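Local coordinates for protein staphylococcal superantigen-like 1 (Staphylococcus aureus, PDB 4O1N) that probably promotes virulence as a secreted protease that cleaves host collagens and cytokines, at residues Tyr115-Ile120 against Asp199-Asn204; Ile83-Leu88 against Gly102-Ser107. All coordinates share one frame; numbering follows the deposited sequence.

Interaction 1 of 2, residues Tyr115-Ile120 against Asp199-Asn204; sequences YINTPI and DGTKIN
P119 and I120 meet I203 and N204 where two central strands of the beta-grasp domain, 120-125 and 203-210, begin to run side by side in parallel. The first rung is the backbone bond from I120 N to N204 O (3.2 Å, N-H...O angle 157°). I120 is also bonded through its backbone to I206, so it pairs with residues two apart on the other strand, as expected of a parallel pair. Just ahead of that rung, the pyrrolidine ring of P119 lies over the chain between I203 and N204. Its CB sits close to two carbonyl oxygens, 3.1 Å from I203 O and 3.4 Å from N204 O. One atom further on, CG draws back from I203 O and lies 4.1 Å from I203 CG2. CD closes the ring onto the backbone N, which has no hydrogen to donate. Ring and isoleucine lie side by side and point the same way, P119 CB and I203 CG2 being 4.0 Å apart. In I203, CG1 stands beside the backbone N and anti to the carbonyl carbon (chi1 -63°), which leaves CG2 as the branch that touches the proline. I173 and M175 of strand 171-175 also pack on I203. The segment 115-120 is also held by backbone bonds that pair N117 with I137 and P119 with Y135. Nearer its start, the CB of N117 is directed toward G200 and T201, which form the bend leading into strand 203-210. This bend is a beta turn, closed by K202 N on D199 O, with an Asx turn inside it. D199 OD1 takes T201 N on its anti side and T201 OG1 on its syn side, both arriving from the same face of the carboxylate; T201 OG1 lies 2.6 Å from D199 OD1.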
ATOM      1  N   TYR A 115      -5.555  -8.315  16.780  1.00 34.07           N
ATOM      2  CA  TYR A 115      -6.287  -9.260  15.952  1.00 33.77           C
ATOM      3  C   TYR A 115      -5.686  -9.392  14.521  1.00 32.86           C
ATOM      4  O   TYR A 115      -5.339  -8.409  13.877  1.00 34.19           O
ATOM      5  CB  TYR A 115      -7.767  -8.875  15.909  1.00 33.93           C
ATOM      6  CG  TYR A 115      -8.476  -9.074  17.233  1.00 35.25           C
ATOM      7  CD1 TYR A 115      -8.893  -8.001  17.994  1.00 35.96           C
ATOM      8  CD2 TYR A 115      -8.691 -10.352  17.755  1.00 36.77           C
ATOM      9  CE1 TYR A 115      -9.521  -8.194  19.218  1.00 36.67           C
ATOM     10  CE2 TYR A 115      -9.322 -10.540  18.976  1.00 35.24           C
ATOM     11  CZ  TYR A 115      -9.736  -9.454  19.695  1.00 36.13           C
ATOM     12  OH  TYR A 115     -10.369  -9.615  20.902  1.00 38.45           O
ATOM     13  N   ILE A 116      -5.502 -10.616  14.058  1.00 32.65           N
ATOM     14  CA  ILE A 116      -5.020 -10.820  12.712  1.00 33.40           C
ATOM     15  C   ILE A 116      -6.024 -11.679  11.986  1.00 31.33           C
ATOM     16  O   ILE A 116      -6.308 -12.767  12.431  1.00 31.21           O
ATOM     17  CB  ILE A 116      -3.625 -11.479  12.700  1.00 34.68           C
ATOM     18  CG1 ILE A 116      -2.618 -10.660  13.539  1.00 33.83           C
ATOM     19  CG2 ILE A 116      -3.097 -11.538  11.271  1.00 35.11           C
ATOM     20  CD1 ILE A 116      -1.359 -11.416  13.877  1.00 33.63           C
ATOM     21  N   ASN A 117      -6.575 -11.202  10.883  1.00 31.06           N
ATOM     22  CA  ASN A 117      -7.573 -12.018  10.163  1.00 33.78           C
ATOM     23  C   ASN A 117      -7.082 -12.514   8.810  1.00 30.50           C
ATOM     24  O   ASN A 117      -6.470 -11.762   8.057  1.00 29.82           O
ATOM     25  CB  ASN A 117      -8.908 -11.271  10.009  1.00 36.58           C
ATOM     26  CG  ASN A 117      -8.763  -9.763  10.186  1.00 43.80           C
ATOM     27  OD1 ASN A 117      -8.253  -9.073   9.297  1.00 48.44           O
ATOM     28  ND2 ASN A 117      -9.199  -9.237  11.349  1.00 46.50           N
ATOM     29  N   THR A 118      -7.349 -13.773   8.503  1.00 29.17           N
ATOM     30  CA  THR A 118      -7.145 -14.264   7.140  1.00 30.72           C
ATOM     31  C   THR A 118      -8.291 -13.905   6.135  1.00 30.97           C
ATOM     32  O   THR A 118      -9.456 -13.886   6.501  1.00 32.38           O
ATOM     33  CB  THR A 118      -6.921 -15.798   7.148  1.00 30.95           C
ATOM     34  OG1 THR A 118      -8.039 -16.473   7.737  1.00 29.92           O
ATOM     35  CG2 THR A 118      -5.656 -16.147   7.915  1.00 30.52           C
ATOM     36  N   PRO A 119      -7.954 -13.566   4.883  1.00 33.42           N
ATOM     37  CA  PRO A 119      -8.842 -13.796   3.751  1.00 35.37           C
ATOM     38  C   PRO A 119      -8.205 -14.787   2.816  1.00 33.44           C
ATOM     39  O   PRO A 119      -7.031 -15.128   2.995  1.00 32.88           O
ATOM     40  CB  PRO A 119      -8.912 -12.430   3.060  1.00 35.92           C
ATOM     41  CG  PRO A 119      -7.577 -11.864   3.244  1.00 38.01           C
ATOM     42  CD  PRO A 119      -7.006 -12.496   4.534  1.00 39.89           C
ATOM     43  N   ILE A 120      -8.981 -15.249   1.841  1.00 31.58           N
ATOM     44  CA  ILE A 120      -8.478 -16.181   0.867  1.00 31.25           C
ATOM     45  C   ILE A 120      -7.539 -15.466  -0.060  1.00 30.15           C
ATOM     46  O   ILE A 120      -7.782 -14.352  -0.439  1.00 29.92           O
ATOM     47  CB  ILE A 120      -9.612 -16.824   0.063  1.00 33.46           C
ATOM     48  CG1 ILE A 120     -10.370 -17.820   0.942  1.00 32.69           C
ATOM     49  CG2 ILE A 120      -9.070 -17.567  -1.159  1.00 35.36           C
ATOM     50  CD1 ILE A 120     -11.727 -18.191   0.409  1.00 33.29           C
ATOM     51  N   ASP A 199     -11.416  -1.233   4.633  1.00 35.42           N
ATOM     52  CA  ASP A 199     -11.550  -1.916   5.909  1.00 34.33           C
ATOM     53  C   ASP A 199     -10.884  -3.293   5.831  1.00 35.09           C
ATOM     54  O   ASP A 199     -11.398  -4.233   5.203  1.00 36.74           O
ATOM     55  CB  ASP A 199     -13.020  -2.048   6.309  1.00 34.24           C
ATOM     56  CG  ASP A 199     -13.180  -2.555   7.724  1.00 35.88           C
ATOM     57  OD1 ASP A 199     -12.200  -3.132   8.248  1.00 33.89           O
ATOM     58  OD2 ASP A 199     -14.273  -2.397   8.313  1.00 40.90           O
ATOM     59  N   GLY A 200      -9.743  -3.418   6.488  1.00 36.31           N
ATOM     60  CA  GLY A 200      -8.938  -4.650   6.439  1.00 36.13           C
ATOM     61  C   GLY A 200      -9.552  -5.819   7.199  1.00 35.51           C
ATOM     62  O   GLY A 200      -9.187  -6.959   6.979  1.00 34.91           O
ATOM     63  N   THR A 201     -10.488  -5.522   8.093  1.00 35.41           N
ATOM     64  CA  THR A 201     -11.239  -6.535   8.790  1.00 34.40           C
ATOM     65  C   THR A 201     -12.280  -7.186   7.866  1.00 34.05           C
ATOM     66  O   THR A 201     -12.827  -8.209   8.210  1.00 36.07           O
ATOM     67  CB  THR A 201     -11.965  -5.969  10.057  1.00 34.91           C
ATOM     68  OG1 THR A 201     -13.061  -5.113   9.703  1.00 35.98           O
ATOM     69  CG2 THR A 201     -11.037  -5.189  10.925  1.00 35.49           C
ATOM     70  N   LYS A 202     -12.540  -6.617   6.696  1.00 34.97           N
ATOM     71  CA  LYS A 202     -13.665  -7.062   5.848  1.00 36.02           C
ATOM     72  C   LYS A 202     -13.252  -7.399   4.439  1.00 33.75           C
ATOM     73  O   LYS A 202     -14.034  -7.203   3.510  1.00 32.90           O
ATOM     74  CB  LYS A 202     -14.731  -5.970   5.776  1.00 38.53           C
ATOM     75  CG  LYS A 202     -15.551  -5.874   7.037  1.00 43.34           C
ATOM     76  CD  LYS A 202     -16.555  -4.751   6.989  1.00 47.97           C
ATOM     77  CE  LYS A 202     -17.345  -4.716   8.287  1.00 57.10           C
ATOM     78  NZ  LYS A 202     -18.165  -3.464   8.352  1.00 62.47           N
ATOM     79  N   ILE A 203     -12.014  -7.859   4.276  1.00 31.52           N
ATOM     80  CA  ILE A 203     -11.506  -8.336   2.981  1.00 28.27           C
ATOM     81  C   ILE A 203     -11.766  -9.811   2.919  1.00 26.82           C
ATOM     82  O   ILE A 203     -11.298 -10.543   3.732  1.00 23.53           O
ATOM     83  CB  ILE A 203     -10.004  -8.115   2.830  1.00 26.58           C
ATOM     84  CG1 ILE A 203      -9.714  -6.620   2.870  1.00 26.36           C
ATOM     85  CG2 ILE A 203      -9.521  -8.738   1.524  1.00 26.80           C
ATOM     86  CD1 ILE A 203      -8.253  -6.237   2.847  1.00 26.38           C
ATOM     87  N   ASN A 204     -12.531 -10.235   1.939  1.00 29.35           N
ATOM     88  CA  ASN A 204     -12.967 -11.616   1.864  1.00 30.35           C
ATOM     89  C   ASN A 204     -12.004 -12.390   1.033  1.00 30.26           C
ATOM     90  O   ASN A 204     -11.662 -13.518   1.375  1.00 31.27           O
ATOM     91  CB  ASN A 204     -14.335 -11.686   1.193  1.00 33.52           C
ATOM     92  CG  ASN A 204     -14.855 -13.116   1.047  1.00 34.64           C
ATOM     93  OD1 ASN A 204     -15.226 -13.751   2.031  1.00 39.43           O
ATOM     94  ND2 ASN A 204     -14.901 -13.613  -0.178  1.00 33.15           N
TER

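Interaction 2 of 2, residues Ile83-Leu88 against Gly102-Ser107; sequences IDVFIL and GGVTKS
The antiparallel hairpin of strands 83-87 and 98-106, part of the OB-fold domain, is joined here by D84 and T105, a hydrogen-bonded pair. D84 N meets T105 O at 2.9 Å, and T105 N returns to D84 O at 3.0 Å in a nearly straight bond (172°). Two residues along, F86 N reaches G103 O at 2.9 Å, but with a more bent N-H...O angle of 137°. No second direct bond joins this pair; a water donates to F86 O (2.8 Å) and G102 O (2.5 Å) and links the strands there. G102 and G103 both have positive phi, and the strand is irregular here; the G103 backbone also bonds to M194. On one face of the sheet V85 and V104 are neighbours through their CG2 methyls, both resting on I65 of strand 61-66, while the I83 and V104 side chains cross obliquely, I83 CD1 lying 4.1 Å from V104 CG1. The opposite face is polar around D84. Its CG lies beside the backbone N (chi1 -61°), bringing the carboxylate to S107. The modelled S107 OG to D84 OD1 bond, 2.4 Å, is so short that its exact length is doubtful. D84 OD1 also receives N40 N. K139 NZ forms a salt bridge with D84 OD2 and a hydrogen bond with T105 OG1, tying both strands to one ammonium group and probably stabilising the buried aspartate as its anion. F86 leads away to E146 and R150 of helix 144-159. An apolar face on neighbouring strands and a face turned to other parts of the chain fit a hairpin in the wall of an OB-fold barrel.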
ATOM      1  N   ILE A  83      -1.838   7.515  13.834  1.00 32.28           N
ATOM      2  CA  ILE A  83      -1.766   7.221  12.402  1.00 32.03           C
ATOM      3  C   ILE A  83      -0.664   6.168  12.185  1.00 29.89           C
ATOM      4  O   ILE A  83       0.254   6.056  12.974  1.00 29.87           O
ATOM      5  CB  ILE A  83      -1.505   8.507  11.568  1.00 31.44           C
ATOM      6  CG1 ILE A  83      -0.223   9.214  12.014  1.00 31.51           C
ATOM      7  CG2 ILE A  83      -2.666   9.483  11.726  1.00 31.80           C
ATOM      8  CD1 ILE A  83       0.354  10.138  10.965  1.00 32.28           C
ATOM      9  N   ASP A  84      -0.817   5.361  11.154  1.00 29.04           N
ATOM     10  CA  ASP A  84       0.198   4.401  10.734  1.00 27.41           C
ATOM     11  C   ASP A  84       0.644   4.880   9.376  1.00 26.03           C
ATOM     12  O   ASP A  84      -0.111   5.481   8.617  1.00 26.30           O
ATOM     13  CB  ASP A  84      -0.376   2.984  10.559  1.00 28.13           C
ATOM     14  CG  ASP A  84      -0.970   2.397  11.848  1.00 31.78           C
ATOM     15  OD1 ASP A  84      -0.842   2.997  12.949  1.00 34.55           O
ATOM     16  OD2 ASP A  84      -1.578   1.300  11.758  1.00 32.88           O
ATOM     17  N   VAL A  85       1.834   4.506   9.021  1.00 25.27           N
ATOM     18  CA  VAL A  85       2.492   5.083   7.900  1.00 25.68           C
ATOM     19  C   VAL A  85       3.179   3.960   7.074  1.00 25.24           C
ATOM     20  O   VAL A  85       3.769   3.013   7.632  1.00 26.29           O
ATOM     21  CB  VAL A  85       3.436   6.137   8.501  1.00 26.43           C
ATOM     22  CG1 VAL A  85       4.861   5.973   8.036  1.00 27.94           C
ATOM     23  CG2 VAL A  85       2.916   7.524   8.224  1.00 26.07           C
ATOM     24  N   PHE A  86       3.058   4.037   5.757  1.00 24.51           N
ATOM     25  CA  PHE A  86       3.692   3.094   4.830  1.00 23.86           C
ATOM     26  C   PHE A  86       4.369   3.920   3.731  1.00 24.10           C
ATOM     27  O   PHE A  86       3.712   4.496   2.861  1.00 23.85           O
ATOM     28  CB  PHE A  86       2.639   2.161   4.241  1.00 25.05           C
ATOM     29  CG  PHE A  86       3.199   0.982   3.481  1.00 24.16           C
ATOM     30  CD1 PHE A  86       3.313  -0.269   4.103  1.00 25.13           C
ATOM     31  CD2 PHE A  86       3.577   1.107   2.157  1.00 23.72           C
ATOM     32  CE1 PHE A  86       3.820  -1.352   3.430  1.00 24.16           C
ATOM     33  CE2 PHE A  86       4.077   0.029   1.468  1.00 23.82           C
ATOM     34  CZ  PHE A  86       4.199  -1.196   2.100  1.00 24.45           C
ATOM     35  N   ILE A  87       5.691   3.983   3.811  1.00 24.85           N
ATOM     36  CA  ILE A  87       6.483   5.005   3.138  1.00 25.36           C
ATOM     37  C   ILE A  87       7.435   4.374   2.134  1.00 24.35           C
ATOM     38  O   ILE A  87       8.179   3.455   2.456  1.00 24.42           O
ATOM     39  CB  ILE A  87       7.332   5.789   4.167  1.00 26.40           C
ATOM     40  CG1 ILE A  87       6.466   6.781   4.933  1.00 25.96           C
ATOM     41  CG2 ILE A  87       8.445   6.596   3.502  1.00 27.72           C
ATOM     42  CD1 ILE A  87       7.127   7.287   6.197  1.00 24.29           C
ATOM     43  N   LEU A  88       7.414   4.900   0.929  1.00 23.85           N
ATOM     44  CA  LEU A  88       8.231   4.396  -0.147  1.00 25.11           C
ATOM     45  C   LEU A  88       8.793   5.613  -0.863  1.00 25.59           C
ATOM     46  O   LEU A  88       8.055   6.565  -1.118  1.00 28.19           O
ATOM     47  CB  LEU A  88       7.363   3.518  -1.056  1.00 25.02           C
ATOM     48  CG  LEU A  88       8.006   3.082  -2.370  1.00 26.95           C
ATOM     49  CD1 LEU A  88       7.350   1.799  -2.877  1.00 29.51           C
ATOM     50  CD2 LEU A  88       7.931   4.147  -3.446  1.00 26.31           C
ATOM     51  N   GLY A 102       0.963   9.062  -0.256  1.00 28.49           N
ATOM     52  CA  GLY A 102      -0.145   8.330   0.363  1.00 28.22           C
ATOM     53  C   GLY A 102       0.323   7.417   1.475  1.00 27.04           C
ATOM     54  O   GLY A 102       1.251   7.741   2.218  1.00 25.79           O
ATOM     55  N   GLY A 103      -0.375   6.299   1.616  1.00 25.56           N
ATOM     56  CA  GLY A 103      -0.002   5.298   2.563  1.00 24.60           C
ATOM     57  C   GLY A 103      -0.127   5.697   4.013  1.00 24.35           C
ATOM     58  O   GLY A 103       0.537   5.089   4.870  1.00 22.59           O
ATOM     59  N   VAL A 104      -0.977   6.687   4.300  1.00 24.40           N
ATOM     60  CA  VAL A 104      -1.264   7.070   5.670  1.00 25.11           C
ATOM     61  C   VAL A 104      -2.644   6.613   6.055  1.00 24.99           C
ATOM     62  O   VAL A 104      -3.592   6.934   5.375  1.00 26.80           O
ATOM     63  CB  VAL A 104      -1.233   8.590   5.869  1.00 26.69           C
ATOM     64  CG1 VAL A 104      -1.297   8.929   7.366  1.00 27.29           C
ATOM     65  CG2 VAL A 104       0.005   9.185   5.241  1.00 26.60           C
ATOM     66  N   THR A 105      -2.759   5.920   7.171  1.00 24.99           N
ATOM     67  CA  THR A 105      -4.038   5.419   7.632  1.00 26.43           C
ATOM     68  C   THR A 105      -4.237   5.635   9.121  1.00 27.42           C
ATOM     69  O   THR A 105      -3.320   6.009   9.840  1.00 28.90           O
ATOM     70  CB  THR A 105      -4.103   3.917   7.369  1.00 27.46           C
ATOM     71  OG1 THR A 105      -2.868   3.319   7.777  1.00 26.84           O
ATOM     72  CG2 THR A 105      -4.291   3.662   5.885  1.00 28.26           C
ATOM     73  N   LYS A 106      -5.445   5.400   9.590  1.00 30.18           N
ATOM     74  CA  LYS A 106      -5.723   5.495  11.004  1.00 31.69           C
ATOM     75  C   LYS A 106      -5.218   4.225  11.618  1.00 31.60           C
ATOM     76  O   LYS A 106      -5.446   3.145  11.065  1.00 28.75           O
ATOM     77  CB  LYS A 106      -7.214   5.615  11.274  1.00 35.02           C
ATOM     78  CG  LYS A 106      -7.855   6.839  10.680  1.00 40.00           C
ATOM     79  CD  LYS A 106      -9.181   7.122  11.384  1.00 49.07           C
ATOM     80  CE  LYS A 106      -9.993   8.257  10.728  1.00 54.50           C
ATOM     81  NZ  LYS A 106     -11.176   7.706   9.985  1.00 55.59           N
ATOM     82  N   SER A 107      -4.548   4.383  12.758  1.00 31.61           N
ATOM     83  CA  SER A 107      -4.128   3.287  13.604  1.00 32.53           C
ATOM     84  C   SER A 107      -5.314   2.476  14.061  1.00 31.11           C
ATOM     85  O   SER A 107      -6.455   2.916  14.002  1.00 30.26           O
ATOM     86  CB  SER A 107      -3.387   3.828  14.842  1.00 34.41           C
ATOM     87  OG  SER A 107      -2.118   4.365  14.489  1.00 38.04           O
TER
HETATM   88  O   HOH W   1       3.724   7.229   2.285  1.00 15.99           O

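In the fold
The two contacts belong to the two halves of the toxin fold and share no strand: their centres are 18 Å apart, with about 9 Å between nearest atoms. Interaction 2 is buried, while interaction 1 is only partly so. In 83-88 against 102-107, successive backbone bonds join antiparallel strands of a hairpin, with methyl packing on one face and a charged network on the other. In 115-120 against 199-204, a loop and a turn converge on a parallel pair far apart in sequence, with one direct backbone bond and a proline on an isoleucine. Charge bridges strands in interaction 2; in interaction 1 the aspartate shapes its own turn.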